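Local coordinates for protein N-acetylneuraminate lyase (Fusobacterium nucleatum subsp. nucleatum ATCC 25586, PDB 5ZKA) that belongs to the dihydrodipicolinate synthetase family of enzymes and folds as a TIM barrel, at residues B[137-142]-B[162-167]. Sequence-based numbering, arbitrary orientation.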
loop_
_atom_site.group_PDB
_atom_site.type_symbol
_atom_site.label_atom_id
_atom_site.label_comp_id
_atom_site.label_asym_id
_atom_site.label_seq_id
_atom_site.Cartn_x
_atom_site.Cartn_y
_atom_site.Cartn_z
ATOM N N MET B 137 -5.212 -1.650 25.349
ATOM C CA MET B 137 -6.073 -1.238 24.251
ATOM C C MET B 137 -5.313 -1.206 22.932
ATOM O O MET B 137 -4.209 -0.656 22.860
ATOM C CB MET B 137 -6.676 0.143 24.538
ATOM C CG MET B 137 -7.402 0.776 23.360
ATOM S SD MET B 137 -8.944 -0.049 22.932
ATOM C CE MET B 137 -9.921 0.368 24.372
ATOM N N ILE B 138 -5.926 -1.789 21.899
ATOM C CA ILE B 138 -5.502 -1.664 20.503
ATOM C C ILE B 138 -6.474 -0.715 19.805
ATOM O O ILE B 138 -7.687 -0.958 19.798
ATOM C CB ILE B 138 -5.472 -3.032 19.799
ATOM C CG1 ILE B 138 -4.452 -3.971 20.456
ATOM C CG2 ILE B 138 -5.191 -2.868 18.284
ATOM C CD1 ILE B 138 -3.055 -3.500 20.360
ATOM N N ILE B 139 -5.953 0.368 19.218
ATOM C CA ILE B 139 -6.788 1.322 18.493
ATOM C C ILE B 139 -6.902 0.886 17.040
ATOM O O ILE B 139 -6.143 0.048 16.554
ATOM C CB ILE B 139 -6.243 2.762 18.580
ATOM C CG1 ILE B 139 -4.812 2.810 18.040
ATOM C CG2 ILE B 139 -6.320 3.290 20.012
ATOM C CD1 ILE B 139 -4.270 4.206 17.854
ATOM N N TYR B 140 -7.881 1.455 16.342
ATOM C CA TYR B 140 -7.992 1.311 14.897
ATOM C C TYR B 140 -7.366 2.529 14.232
ATOM O O TYR B 140 -7.516 3.652 14.720
ATOM C CB TYR B 140 -9.452 1.184 14.454
ATOM C CG TYR B 140 -10.020 -0.218 14.528
ATOM C CD1 TYR B 140 -9.880 -0.978 15.680
ATOM C CD2 TYR B 140 -10.733 -0.763 13.463
ATOM C CE1 TYR B 140 -10.405 -2.248 15.765
ATOM C CE2 TYR B 140 -11.267 -2.039 13.541
ATOM C CZ TYR B 140 -11.097 -2.778 14.700
ATOM O OH TYR B 140 -11.615 -4.050 14.812
ATOM N N SER B 141 -6.679 2.302 13.103
ATOM C CA SER B 141 -6.097 3.412 12.350
ATOM C C SER B 141 -7.167 4.334 11.777
ATOM O O SER B 141 -6.960 5.550 11.705
ATOM C CB SER B 141 -5.202 2.873 11.232
ATOM O OG SER B 141 -5.972 2.146 10.280
ATOM N N ILE B 142 -8.303 3.785 11.357
ATOM C CA ILE B 142 -9.478 4.579 11.029
ATOM C C ILE B 142 -10.480 4.417 12.174
ATOM O O ILE B 142 -11.099 3.350 12.308
ATOM C CB ILE B 142 -10.097 4.172 9.687
ATOM C CG1 ILE B 142 -9.007 3.907 8.651
ATOM C CG2 ILE B 142 -11.014 5.271 9.202
ATOM C CD1 ILE B 142 -9.548 3.632 7.254
ATOM N N GLU B 162 0.238 4.750 28.054
ATOM C CA GLU B 162 1.052 3.541 28.153
ATOM C C GLU B 162 0.224 2.280 27.950
ATOM O O GLU B 162 0.758 1.247 27.533
ATOM C CB GLU B 162 1.752 3.488 29.521
ATOM C CG GLU B 162 0.804 3.180 30.679
ATOM C CD GLU B 162 1.142 3.921 31.971
ATOM O OE1 GLU B 162 2.147 4.669 31.988
ATOM O OE2 GLU B 162 0.391 3.755 32.965
ATOM N N LYS B 163 -1.065 2.330 28.255
ATOM C CA LYS B 163 -1.931 1.172 28.102
ATOM C C LYS B 163 -2.539 1.073 26.708
ATOM O O LYS B 163 -3.214 0.082 26.409
ATOM C CB LYS B 163 -3.032 1.204 29.170
ATOM C CG LYS B 163 -2.529 0.814 30.563
ATOM C CD LYS B 163 -3.680 0.548 31.521
ATOM C CE LYS B 163 -3.184 -0.105 32.801
ATOM N NZ LYS B 163 -2.426 -1.352 32.504
ATOM N N ILE B 164 -2.322 2.066 25.850
ATOM C CA ILE B 164 -2.707 1.979 24.446
ATOM C C ILE B 164 -1.480 1.444 23.720
ATOM O O ILE B 164 -0.550 2.189 23.412
ATOM C CB ILE B 164 -3.178 3.330 23.903
ATOM C CG1 ILE B 164 -4.441 3.761 24.656
ATOM C CG2 ILE B 164 -3.437 3.246 22.391
ATOM C CD1 ILE B 164 -5.107 5.000 24.115
ATOM N N ILE B 165 -1.452 0.126 23.498
ATOM C CA ILE B 165 -0.201 -0.561 23.196
ATOM C C ILE B 165 -0.007 -0.837 21.715
ATOM O O ILE B 165 1.057 -1.353 21.338
ATOM C CB ILE B 165 -0.084 -1.882 23.985
ATOM C CG1 ILE B 165 -1.208 -2.852 23.606
ATOM C CG2 ILE B 165 -0.062 -1.605 25.498
ATOM C CD1 ILE B 165 -0.994 -4.256 24.160
ATOM N N GLY B 166 -0.991 -0.533 20.870
ATOM C CA GLY B 166 -0.830 -0.788 19.445
ATOM C C GLY B 166 -2.048 -0.361 18.642
ATOM O O GLY B 166 -2.998 0.232 19.163
ATOM N N VAL B 167 -1.999 -0.665 17.345
ATOM C CA VAL B 167 -3.007 -0.214 16.388
ATOM C C VAL B 167 -3.272 -1.319 15.375
ATOM O O VAL B 167 -2.344 -2.008 14.932
ATOM C CB VAL B 167 -2.571 1.085 15.664
ATOM C CG1 VAL B 167 -1.148 0.955 15.131
ATOM C CG2 VAL B 167 -3.555 1.455 14.533
#
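I139 meets both I164 and V167 on the side of the sheet that faces helix 152-159. Its two branches divide the work. I139 CG2 reaches I164 CG2 at 3.7 Å, and these two side chains cross at about a right angle. CG1 lies between the backbone N and the carbonyl carbon (chi1 57°). I139 CG1 rests 3.3 Å from G166 O and 3.7 Å from V167 CB. F155 of the helix packs on both I139 and V167, and L158 also touches I139.

V167 CG2 points past the C-terminal end of strand 137-140, to 3.5 Å from S141 N. The OG of S141 is held elsewhere, by N149 and T170.

I138 lies on the opposite face, toward the barrel interior. Its chain bends at chi2 (-63°) and brings I138 CD1 over G166, 3.6 Å from G166 CA. The same methyl touches CG1 of I165. G166 has no side chain, which leaves room for this methyl. The buried N of G166 has no hydrogen-bond partner in the model.

Three backbone bonds join the two segments: M137 N to K163 O, I165 N to M137 O, and I139 N to G166 O (3.0 Å). K163 lies just before the strand.

Segments 137-140 and 164-167 are neighbouring parallel strands, linked through helix 152-159 in a beta-alpha-beta unit of the eight-stranded TIM barrel.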